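Local coordinates for protein SalCYP truncation (Salinispora tropica, PDB 7ABB) that is a truncated bacterial protein of the cytochrome P450 family that holds heme c in a largely helical fold, at residues G85-H88 with N89-R93; L158-N161 with V162-R166; T181-P184 with A185-E188; S208-F211 with D212-I215; A252-P255 with G256-H259. One frame throughout, in Å; residues are numbered along the deposited sequence.

Contact 1: G85-H88 with N89-R93; sequences GRTH and NEWRR. With HEC (heme c), chain B.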
# COMPACT_ATOMS: atom_id res chain seq x y z
N GLY A 85 -17.54 -9.43 8.86
CA GLY A 85 -18.17 -10.42 9.70
C GLY A 85 -17.48 -11.76 9.59
O GLY A 85 -16.32 -11.86 9.19
N ARG A 86 -18.21 -12.80 9.96
CA ARG A 86 -17.57 -14.11 10.09
C ARG A 86 -16.98 -14.58 8.76
O ARG A 86 -15.93 -15.24 8.75
CB ARG A 86 -18.57 -15.13 10.63
CG ARG A 86 -19.53 -15.67 9.62
CD ARG A 86 -20.45 -16.71 10.27
NE ARG A 86 -21.44 -16.11 11.15
CZ ARG A 86 -21.55 -16.36 12.46
NH1 ARG A 86 -20.72 -17.19 13.08
NH2 ARG A 86 -22.52 -15.78 13.16
N THR A 87 -17.63 -14.27 7.63
CA THR A 87 -17.10 -14.70 6.33
C THR A 87 -15.78 -14.00 6.04
O THR A 87 -14.85 -14.61 5.49
CB THR A 87 -18.13 -14.41 5.23
OG1 THR A 87 -19.25 -15.32 5.35
CG2 THR A 87 -17.54 -14.53 3.85
N HIS A 88 -15.68 -12.73 6.38
CA HIS A 88 -14.41 -12.05 6.19
C HIS A 88 -13.32 -12.68 7.06
O HIS A 88 -12.20 -12.90 6.59
CB HIS A 88 -14.52 -10.56 6.53
CG HIS A 88 -13.20 -9.88 6.62
ND1 HIS A 88 -12.56 -9.35 5.52
CD2 HIS A 88 -12.37 -9.67 7.67
CE1 HIS A 88 -11.41 -8.83 5.90
NE2 HIS A 88 -11.26 -9.02 7.19
N ASN A 89 -13.65 -13.03 8.30
CA ASN A 89 -12.65 -13.64 9.16
C ASN A 89 -12.22 -15.00 8.61
O ASN A 89 -11.03 -15.36 8.68
CB ASN A 89 -13.20 -13.75 10.58
CG ASN A 89 -13.65 -12.39 11.13
OD1 ASN A 89 -13.05 -11.35 10.82
ND2 ASN A 89 -14.71 -12.39 11.91
N GLU A 90 -13.14 -15.74 7.98
CA GLU A 90 -12.76 -17.04 7.42
C GLU A 90 -11.85 -16.86 6.22
O GLU A 90 -10.89 -17.62 6.06
CB GLU A 90 -14.00 -17.84 7.02
CG GLU A 90 -13.74 -19.33 6.86
CD GLU A 90 -15.01 -20.13 6.58
OE1 GLU A 90 -14.89 -21.33 6.26
OE2 GLU A 90 -16.12 -19.56 6.67
N TRP A 91 -12.13 -15.88 5.36
CA TRP A 91 -11.22 -15.61 4.25
C TRP A 91 -9.83 -15.28 4.76
O TRP A 91 -8.83 -15.78 4.24
CB TRP A 91 -11.73 -14.45 3.41
CG TRP A 91 -12.73 -14.85 2.40
CD1 TRP A 91 -14.07 -14.65 2.46
CD2 TRP A 91 -12.47 -15.51 1.16
NE1 TRP A 91 -14.67 -15.15 1.32
CE2 TRP A 91 -13.71 -15.68 0.51
CE3 TRP A 91 -11.31 -15.96 0.53
CZ2 TRP A 91 -13.83 -16.29 -0.73
CZ3 TRP A 91 -11.43 -16.57 -0.70
CH2 TRP A 91 -12.68 -16.73 -1.32
N ARG A 92 -9.74 -14.42 5.78
CA ARG A 92 -8.43 -14.04 6.29
C ARG A 92 -7.72 -15.26 6.89
O ARG A 92 -6.50 -15.40 6.73
CB ARG A 92 -8.55 -12.90 7.30
CG ARG A 92 -8.92 -11.56 6.67
CD ARG A 92 -7.86 -11.04 5.70
NE ARG A 92 -6.59 -10.77 6.37
CZ ARG A 92 -6.13 -9.54 6.64
NH1 ARG A 92 -6.84 -8.47 6.30
NH2 ARG A 92 -4.97 -9.38 7.26
N ARG A 93 -8.45 -16.14 7.56
CA ARG A 93 -7.82 -17.35 8.12
C ARG A 93 -7.26 -18.22 7.01
O ARG A 93 -6.16 -18.78 7.15
CB ARG A 93 -8.81 -18.14 8.98
CG ARG A 93 -9.11 -17.49 10.32
CD ARG A 93 -9.84 -18.43 11.26
NE ARG A 93 -11.18 -18.76 10.77
CZ ARG A 93 -12.32 -18.51 11.41
NH1 ARG A 93 -13.47 -18.86 10.86
NH2 ARG A 93 -12.32 -17.92 12.60
FE HEC B . -2.42 -3.60 1.62
CHA HEC B . -5.62 -3.75 2.86
CHB HEC B . -2.13 -0.45 2.93
CHC HEC B . 0.79 -3.44 0.42
CHD HEC B . -2.84 -6.56 0.00
NA HEC B . -3.63 -2.36 2.66
C1A HEC B . -4.92 -2.61 3.13
C2A HEC B . -5.42 -1.51 3.92
C3A HEC B . -4.42 -0.61 3.94
C4A HEC B . -3.32 -1.11 3.16
CMA HEC B . -4.41 0.77 4.61
CAA HEC B . -6.81 -1.42 4.64
CBA HEC B . -7.92 -0.85 3.77
CGA HEC B . -9.21 -0.76 4.58
O1A HEC B . -10.22 -0.42 3.93
O2A HEC B . -9.17 -1.02 5.81
NB HEC B . -0.98 -2.20 1.62
C1B HEC B . -1.03 -0.97 2.26
C2B HEC B . 0.25 -0.35 2.11
C3B HEC B . 1.06 -1.19 1.44
C4B HEC B . 0.31 -2.35 1.10
CMB HEC B . 0.54 1.03 2.72
CAB HEC B . 2.49 -1.10 0.98
CBB HEC B . 3.33 -0.02 1.60
NC HEC B . -1.27 -4.77 0.41
C1C HEC B . 0.06 -4.56 0.13
C2C HEC B . 0.57 -5.70 -0.58
C3C HEC B . -0.43 -6.60 -0.71
C4C HEC B . -1.59 -6.01 -0.10
CMC HEC B . 2.02 -5.82 -1.05
CAC HEC B . -0.47 -7.97 -1.40
CBC HEC B . 0.83 -8.73 -1.66
ND HEC B . -3.94 -4.87 1.45
C1D HEC B . -3.88 -6.06 0.72
C2D HEC B . -5.14 -6.73 0.86
C3D HEC B . -6.01 -5.89 1.72
C4D HEC B . -5.18 -4.76 2.07
CMD HEC B . -5.50 -8.06 0.20
CAD HEC B . -7.46 -6.16 2.16
CBD HEC B . -7.41 -6.88 3.49
CGD HEC B . -8.81 -7.09 4.02
O1D HEC B . -8.98 -7.91 4.95
O2D HEC B . -9.73 -6.43 3.50
O HOH W 1 -17.61 -18.16 8.06
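R92 sends NH1 to HEC O1D, a heme c propionate oxygen, at 2.6 Å; the oxygen lies in the guanidinium plane, although its placement is a little uncertain. H88, one turn earlier on helix 86-95, lies beside R92 at the edge of the heme pocket. The chi1 of R92 (-71°) puts CG beside the backbone N and over one face of the H88 imidazole, 3.5 Å from H88 NE2; the bends at chi2 and chi3 (both -63°) then steer the guanidinium to the propionate. The ring and the guanidinium are turned 70° apart. The H88 ring is held by the protein, NE2 on H339 O and ND1 on P80 O, while R92 NH1 also bonds Q341 O.

Behind them runs the backbone pattern of an alpha helix, with W91 N on T87 O at 3.0 Å and R92 N on H88 O. G85 is the N-cap, its O taking N89 N. E90 OE2 receives a water and also D216 N. On another side of the helix, against I215, T87 CG2 rests 3.7 Å from W91 CD1, the methyl and indole pointing the same way. A histidine and an arginine one helical turn apart at a heme propionate are typical of the P450 C helix.

Contact 2: L158-N161 with V162-R166; sequences LAIN and VAMIR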
# COMPACT_ATOMS: atom_id res chain seq x y z
N LEU A 158 2.70 -5.96 -16.18
CA LEU A 158 3.22 -4.61 -16.00
C LEU A 158 2.49 -3.62 -16.90
O LEU A 158 2.18 -2.50 -16.48
CB LEU A 158 4.72 -4.59 -16.29
CG LEU A 158 5.47 -3.31 -15.95
CD1 LEU A 158 5.51 -3.08 -14.47
CD2 LEU A 158 6.88 -3.39 -16.47
N ALA A 159 2.19 -4.03 -18.14
CA ALA A 159 1.46 -3.18 -19.07
C ALA A 159 0.06 -2.87 -18.56
O ALA A 159 -0.43 -1.75 -18.71
CB ALA A 159 1.40 -3.85 -20.44
N ILE A 160 -0.61 -3.86 -17.97
CA ILE A 160 -1.92 -3.62 -17.38
C ILE A 160 -1.81 -2.60 -16.26
O ILE A 160 -2.57 -1.62 -16.19
CB ILE A 160 -2.54 -4.94 -16.89
CG1 ILE A 160 -2.83 -5.85 -18.08
CG2 ILE A 160 -3.81 -4.66 -16.09
CD1 ILE A 160 -3.39 -7.22 -17.70
N ASN A 161 -0.85 -2.81 -15.36
CA ASN A 161 -0.70 -1.93 -14.21
C ASN A 161 -0.43 -0.49 -14.64
O ASN A 161 -1.02 0.45 -14.11
CB ASN A 161 0.43 -2.45 -13.32
CG ASN A 161 0.73 -1.53 -12.16
OD1 ASN A 161 1.34 -0.48 -12.33
ND2 ASN A 161 0.30 -1.93 -10.98
N VAL A 162 0.46 -0.31 -15.62
CA VAL A 162 0.80 1.04 -16.09
C VAL A 162 -0.40 1.71 -16.73
O VAL A 162 -0.65 2.91 -16.52
CB VAL A 162 2.00 0.96 -17.06
CG1 VAL A 162 2.19 2.29 -17.79
CG2 VAL A 162 3.26 0.57 -16.29
N ALA A 163 -1.16 0.98 -17.54
CA ALA A 163 -2.35 1.55 -18.15
C ALA A 163 -3.35 2.01 -17.09
O ALA A 163 -4.03 3.02 -17.27
CB ALA A 163 -3.00 0.54 -19.09
N MET A 164 -3.44 1.27 -15.99
CA MET A 164 -4.36 1.66 -14.92
C MET A 164 -3.89 2.93 -14.23
O MET A 164 -4.70 3.82 -13.94
CB MET A 164 -4.50 0.52 -13.92
CG MET A 164 -5.23 -0.68 -14.49
SD MET A 164 -5.61 -1.94 -13.26
CE MET A 164 -6.71 -2.98 -14.20
N ILE A 165 -2.59 3.05 -13.96
CA ILE A 165 -2.07 4.28 -13.37
C ILE A 165 -2.34 5.46 -14.30
O ILE A 165 -2.81 6.52 -13.86
CB ILE A 165 -0.57 4.15 -13.07
CG1 ILE A 165 -0.33 3.13 -11.96
CG2 ILE A 165 0.01 5.51 -12.65
CD1 ILE A 165 1.11 2.70 -11.83
N ARG A 166 -2.06 5.29 -15.59
CA ARG A 166 -2.17 6.37 -16.57
C ARG A 166 -3.60 6.62 -17.03
O ARG A 166 -3.80 7.39 -17.98
CB ARG A 166 -1.30 6.07 -17.79
CG ARG A 166 0.20 6.07 -17.49
CD ARG A 166 1.03 6.29 -18.75
NE ARG A 166 2.27 6.99 -18.45
CZ ARG A 166 2.37 8.32 -18.34
NH1 ARG A 166 3.55 8.87 -18.07
NH2 ARG A 166 1.30 9.09 -18.49
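N161 and I165 meet in a local i to i+4 contact on helix 154-165, an alpha helix of the P450 fold whose last turn is formed here. Four successive backbone bonds hold it, from V162 N to L158 O (2.9 Å) through to I165 N on N161 O, and R166 is the first residue to leave helical angles. R166 N still bonds V162 O, so the helix ends with its final amide engaged.

The side chains fan out to different neighbours. I160 and M164 lie side by side, pointing the same way; the terminal methyl CE of M164 is 3.8 Å from CG2 of I160, brought there by a chain extended beyond CG. This pair faces helix 182-199, where A182, F183 and A185 receive it, and F233 of helix 222-235 also touches I160. L158 and V162 make a looser apolar pair, with L158 continuing onto L140 of helix 130-147.

N161 is the buried polar member. Its CG stands opposite the backbone N (chi1 176°), and its amide splits two ways: ND2 bonds D238 OD1 on the neighbouring helix 238-253, whereas OD1 turns toward the end of I165, lying 3.2 Å from the methyl CD1.

Contact 3: T181-P184 with A185-E188; sequences TAFP and ALQE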
# COMPACT_ATOMS: atom_id res chain seq x y z
N THR A 181 -9.46 -0.91 -21.74
CA THR A 181 -9.14 -2.33 -21.85
C THR A 181 -8.23 -2.85 -20.74
O THR A 181 -7.99 -4.06 -20.69
CB THR A 181 -8.48 -2.63 -23.19
OG1 THR A 181 -8.33 -4.05 -23.34
CG2 THR A 181 -7.11 -1.97 -23.28
N ALA A 182 -7.70 -1.98 -19.88
CA ALA A 182 -6.80 -2.44 -18.83
C ALA A 182 -7.50 -3.41 -17.88
O ALA A 182 -7.08 -4.57 -17.74
CB ALA A 182 -6.25 -1.23 -18.06
N PHE A 183 -8.56 -2.97 -17.21
CA PHE A 183 -9.24 -3.85 -16.26
C PHE A 183 -9.81 -5.10 -16.93
O PHE A 183 -9.63 -6.20 -16.37
CB PHE A 183 -10.33 -3.09 -15.50
CG PHE A 183 -10.94 -3.87 -14.37
CD1 PHE A 183 -10.19 -4.18 -13.25
CD2 PHE A 183 -12.25 -4.31 -14.44
CE1 PHE A 183 -10.74 -4.91 -12.21
CE2 PHE A 183 -12.81 -5.03 -13.40
CZ PHE A 183 -12.06 -5.34 -12.29
N PRO A 184 -10.48 -5.03 -18.08
CA PRO A 184 -10.88 -6.28 -18.76
C PRO A 184 -9.73 -7.24 -19.00
O PRO A 184 -9.90 -8.46 -18.89
CB PRO A 184 -11.47 -5.76 -20.08
CG PRO A 184 -11.96 -4.40 -19.77
CD PRO A 184 -11.03 -3.84 -18.74
N ALA A 185 -8.54 -6.72 -19.33
CA ALA A 185 -7.39 -7.58 -19.53
C ALA A 185 -7.01 -8.28 -18.23
O ALA A 185 -6.66 -9.46 -18.22
CB ALA A 185 -6.20 -6.77 -20.07
N LEU A 186 -7.06 -7.55 -17.11
CA LEU A 186 -6.80 -8.17 -15.82
C LEU A 186 -7.83 -9.26 -15.53
O LEU A 186 -7.48 -10.34 -15.04
CB LEU A 186 -6.82 -7.11 -14.72
CG LEU A 186 -6.64 -7.64 -13.30
CD1 LEU A 186 -5.32 -8.35 -13.16
CD2 LEU A 186 -6.76 -6.51 -12.29
N GLN A 187 -9.10 -9.00 -15.84
CA GLN A 187 -10.14 -9.99 -15.56
C GLN A 187 -9.94 -11.25 -16.39
O GLN A 187 -10.10 -12.36 -15.88
CB GLN A 187 -11.52 -9.39 -15.84
CG GLN A 187 -11.88 -8.28 -14.89
CD GLN A 187 -13.28 -7.77 -15.12
OE1 GLN A 187 -13.60 -7.27 -16.20
NE2 GLN A 187 -14.13 -7.90 -14.11
N GLU A 188 -9.58 -11.09 -17.67
CA GLU A 188 -9.30 -12.26 -18.50
C GLU A 188 -8.08 -13.00 -17.97
O GLU A 188 -8.06 -14.24 -17.95
CB GLU A 188 -9.07 -11.83 -19.95
CG GLU A 188 -10.29 -11.96 -20.84
CD GLU A 188 -10.64 -13.41 -21.16
OE1 GLU A 188 -9.74 -14.27 -21.12
OE2 GLU A 188 -11.82 -13.68 -21.45
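F183 and Q187 pair along the first turn of helix 182-199, and every main-chain bond between the two halves follows the i to i+4 pattern. A185 N reaches T181 O at 3.0 Å, L186 N bonds A182 O, and Q187 N meets F183 O at 2.9 Å. E188 N completes the set on P184 O. P184 has no amide hydrogen to give, and it sits in the opening turn, where a proline nitrogen costs the helix no backbone bond. Just before the helix, T181 N is bonded to N178 OD1.

Among the side chains, Q187 lays its aliphatic part over the ring of F183: CG is 4.0 Å from the ring centroid and 23° off the normal, a CH-pi contact. The chain runs on extended, carrying the amide past the ring rim with NE2 3.2 Å from F183 CE2; amide and ring planes are 34° apart. L186 CD2 approaches F183 CD1 more loosely, at 4.3 Å, and L186 continues onto T230 and F233 of helix 222-235. E188, bent at chi2 (-72°), leads its carboxylate away from P184, and OE2 forms a salt bridge with R191 one turn on.

The chemistry therefore divides: main-chain bonds and an intrahelical ion pair provide the polar links, while the F183 and Q187 side chains associate by dispersion and a CH-pi contact without a hydrogen bond between them.

Contact 4: S208-F211 with D212-I215; sequences SATF and DWEI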
# COMPACT_ATOMS: atom_id res chain seq x y z
N SER A 208 -4.39 -22.81 -6.46
CA SER A 208 -4.68 -24.24 -6.37
C SER A 208 -5.27 -24.59 -5.01
O SER A 208 -6.20 -25.41 -4.93
CB SER A 208 -3.40 -25.05 -6.61
OG SER A 208 -2.81 -24.74 -7.87
N ALA A 209 -4.77 -23.97 -3.94
CA ALA A 209 -5.28 -24.25 -2.61
C ALA A 209 -6.76 -23.89 -2.53
O ALA A 209 -7.53 -24.60 -1.87
CB ALA A 209 -4.48 -23.47 -1.56
N THR A 210 -7.16 -22.81 -3.18
CA THR A 210 -8.54 -22.36 -3.00
C THR A 210 -9.56 -23.32 -3.58
O THR A 210 -10.75 -23.19 -3.25
CB THR A 210 -8.78 -20.97 -3.61
OG1 THR A 210 -8.80 -21.06 -5.03
CG2 THR A 210 -7.71 -19.97 -3.17
N PHE A 211 -9.16 -24.29 -4.42
CA PHE A 211 -10.10 -25.27 -4.93
C PHE A 211 -10.61 -26.18 -3.82
O PHE A 211 -11.65 -26.82 -3.98
CB PHE A 211 -9.44 -26.07 -6.06
CG PHE A 211 -9.16 -25.25 -7.28
CD1 PHE A 211 -10.14 -24.44 -7.83
CD2 PHE A 211 -7.91 -25.26 -7.87
CE1 PHE A 211 -9.89 -23.68 -8.94
CE2 PHE A 211 -7.65 -24.50 -8.99
CZ PHE A 211 -8.64 -23.70 -9.52
N ASP A 212 -9.91 -26.23 -2.69
CA ASP A 212 -10.34 -27.02 -1.55
C ASP A 212 -11.02 -26.19 -0.48
O ASP A 212 -11.44 -26.75 0.54
CB ASP A 212 -9.15 -27.75 -0.93
CG ASP A 212 -8.56 -28.77 -1.87
OD1 ASP A 212 -9.34 -29.41 -2.59
OD2 ASP A 212 -7.32 -28.92 -1.88
N TRP A 213 -11.17 -24.88 -0.69
CA TRP A 213 -11.67 -24.00 0.36
C TRP A 213 -13.19 -23.99 0.40
O TRP A 213 -13.87 -23.98 -0.63
CB TRP A 213 -11.20 -22.56 0.16
CG TRP A 213 -9.75 -22.32 0.43
CD1 TRP A 213 -8.81 -23.27 0.73
CD2 TRP A 213 -9.06 -21.07 0.41
NE1 TRP A 213 -7.58 -22.69 0.90
CE2 TRP A 213 -7.69 -21.34 0.68
CE3 TRP A 213 -9.45 -19.75 0.16
CZ2 TRP A 213 -6.73 -20.33 0.76
CZ3 TRP A 213 -8.49 -18.75 0.22
CH2 TRP A 213 -7.14 -19.05 0.51
N GLU A 214 -13.71 -23.95 1.62
CA GLU A 214 -15.10 -23.65 1.89
C GLU A 214 -15.16 -22.39 2.73
O GLU A 214 -14.26 -22.11 3.53
CB GLU A 214 -15.81 -24.79 2.61
CG GLU A 214 -16.27 -25.90 1.67
CD GLU A 214 -17.07 -26.98 2.36
OE1 GLU A 214 -17.45 -27.96 1.68
OE2 GLU A 214 -17.34 -26.84 3.57
N ILE A 215 -16.20 -21.60 2.51
CA ILE A 215 -16.47 -20.41 3.30
C ILE A 215 -17.93 -20.50 3.71
O ILE A 215 -18.81 -20.62 2.85
CB ILE A 215 -16.21 -19.11 2.52
CG1 ILE A 215 -14.74 -19.00 2.12
CG2 ILE A 215 -16.63 -17.90 3.33
CD1 ILE A 215 -13.76 -18.73 3.26
O HOH W 2 -13.93 -25.50 -2.84
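A type I beta turn runs from T210 to W213, with F211 and D212 at its corners, and takes the chain out of helix 206-210, W213 N bonding T210 O at 3.1 Å. That donor stands well above the carbonyl plane, 73° out of it. One residue back, D212 N bonds A209 O at 3.0 Å, again from above the plane, so two overlapping i to i+3 bonds wind the exit from the helix. Water 2 bridges the carbonyls of F211 and W213, donating to F211 O at 2.9 Å and to W213 O at 2.7 Å.

The turn brings the W213 indole back over the residues it has just left. T210 CA lies over one face, 3.6 Å from the centroid of the five-membered ring and 11° off its normal, a close CH-pi contact. Farther out on the same residue, T210 CG2 meets the six-membered ring, 3.7 Å from W213 CZ3. Its chi1 of 73° sets OG1 between backbone N and carbonyl carbon, the crowded position, and there OG1 bonds T207 O. With its hydroxyl turned back to the helix, T210 offers methyl to the indole. A209 CB adds a lighter touch at W213 NE1, 4.0 Å away.

F211 points elsewhere, onto V194, R197 and R198 of helix 182-199. W213 packs against R94 and L95 of helix 86-95 as well as W98, and its backbone pairs with V220. Next along the chain, strand 214-215 runs antiparallel to 218-219 in a small two-stranded hairpin, and I215 rests on T87 and E90 of helix 86-95.

Contact 5: A252-P255 with G256-H259; sequences AHHP and GDRH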
# COMPACT_ATOMS: atom_id res chain seq x y z
N ALA A 252 17.56 10.90 -1.04
CA ALA A 252 18.31 11.57 -2.10
C ALA A 252 18.40 13.07 -1.90
O ALA A 252 19.26 13.70 -2.52
CB ALA A 252 17.67 11.24 -3.45
N HIS A 253 17.56 13.65 -1.06
CA HIS A 253 17.48 15.08 -0.80
C HIS A 253 18.07 15.45 0.55
O HIS A 253 18.30 16.65 0.79
CB HIS A 253 15.98 15.48 -0.86
CG HIS A 253 15.70 16.94 -0.67
ND1 HIS A 253 16.37 17.93 -1.35
CD2 HIS A 253 14.79 17.56 0.11
CE1 HIS A 253 15.90 19.11 -0.99
NE2 HIS A 253 14.94 18.91 -0.10
N HIS A 254 18.30 14.48 1.42
CA HIS A 254 18.67 14.69 2.82
C HIS A 254 19.92 13.88 3.12
O HIS A 254 19.84 12.72 3.56
CB HIS A 254 17.55 14.29 3.76
CG HIS A 254 16.40 15.25 3.77
ND1 HIS A 254 15.26 15.08 3.01
CD2 HIS A 254 16.22 16.40 4.47
CE1 HIS A 254 14.44 16.09 3.23
NE2 HIS A 254 14.99 16.90 4.11
N PRO A 255 21.11 14.44 2.87
CA PRO A 255 22.34 13.64 3.02
C PRO A 255 22.52 13.09 4.42
O PRO A 255 23.07 11.99 4.59
CB PRO A 255 23.44 14.65 2.66
CG PRO A 255 22.79 15.66 1.80
CD PRO A 255 21.36 15.76 2.25
N GLY A 256 22.10 13.83 5.45
CA GLY A 256 22.21 13.32 6.81
C GLY A 256 21.47 12.01 7.02
O GLY A 256 21.99 11.08 7.64
N ASP A 257 20.21 11.94 6.55
CA ASP A 257 19.44 10.70 6.66
C ASP A 257 19.99 9.60 5.75
O ASP A 257 20.01 8.43 6.13
CB ASP A 257 17.97 10.97 6.33
CG ASP A 257 17.26 11.76 7.43
OD1 ASP A 257 17.65 11.62 8.61
OD2 ASP A 257 16.33 12.52 7.11
N ARG A 258 20.42 9.96 4.53
CA ARG A 258 21.06 8.98 3.66
C ARG A 258 22.29 8.39 4.33
O ARG A 258 22.48 7.16 4.36
CB ARG A 258 21.41 9.65 2.33
CG ARG A 258 22.03 8.70 1.34
CD ARG A 258 22.16 9.36 -0.05
NE ARG A 258 23.18 10.41 -0.17
CZ ARG A 258 22.96 11.71 -0.27
NH1 ARG A 258 21.73 12.25 -0.18
NH2 ARG A 258 24.02 12.51 -0.43
N HIS A 259 23.16 9.25 4.87
CA HIS A 259 24.36 8.77 5.55
C HIS A 259 23.99 7.88 6.74
O HIS A 259 24.67 6.89 7.01
CB HIS A 259 25.22 9.93 6.05
CG HIS A 259 25.80 10.79 4.97
ND1 HIS A 259 25.98 10.36 3.67
CD2 HIS A 259 26.28 12.05 5.01
CE1 HIS A 259 26.53 11.33 2.96
NE2 HIS A 259 26.72 12.37 3.75
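R258 lays its guanidinium across P255, with P255 CA over one face and 3.5 Å from R258 NH1. The other amino group, NH2, lies 3.8 Å from P255 CB, so the flat cation crosses the proline obliquely. It gets there because the chain runs straight as far as CG and CD, then bends at chi3 (71°) back over the start of its own helix. Its polar ends are held from outside: NH1 bonds L251 O, NH2 makes a salt bridge with D365, and Y366 adds a cation-pi contact. These partners fix the rotation of the guanidinium and tie a buried charge.

H259, one turn beyond P255, sets its imidazole against the proline carbonyl. P255 O lies over one ring face, 3.0 Å from H259 CG and offset toward the rim. The same oxygen takes the backbone bond from H259 N at 2.8 Å, and thus the carbonyl is met by both the amide and the ring of one residue.

H254 is the N-cap of helix 255-263. Its O accepts R258 N at 3.0 Å in a nearly straight bond, with an angle of 174° at the hydrogen. The side chains of H254 and D257 only brush, CB to OD2 at 4.0 Å, since both turn to H250: D257 OD2 bonds H250 NE2, while H254 ND1 bonds H250 O and its ring stacks on that of H250.

The segments thus form the corner where helix 238-253 gives way to helix 255-263, with A252 packed on Y366 and L368 and H253 bonded to E374.

The five contacts follow one another along the chain, all local turns within a helix-rich P450 fold. Contacts 2 and 3 belong to consecutive helices, 154-165 and 182-199, which pack together: centres lie about 11 Å apart and M164 CE comes 3.4 Å from F183 CA. Contacts 1 and 4 are also neighbours, about 14 Å between centres, where the hairpin following helix 206-210 rests on helix 86-95 and the indoles of W91 and W213 touch. Contact 1 alone reaches the heme directly. Contact 5 stands apart, about 48 Å from contact 4 between centres and across the chain's centre from contacts 1, 3 and 4.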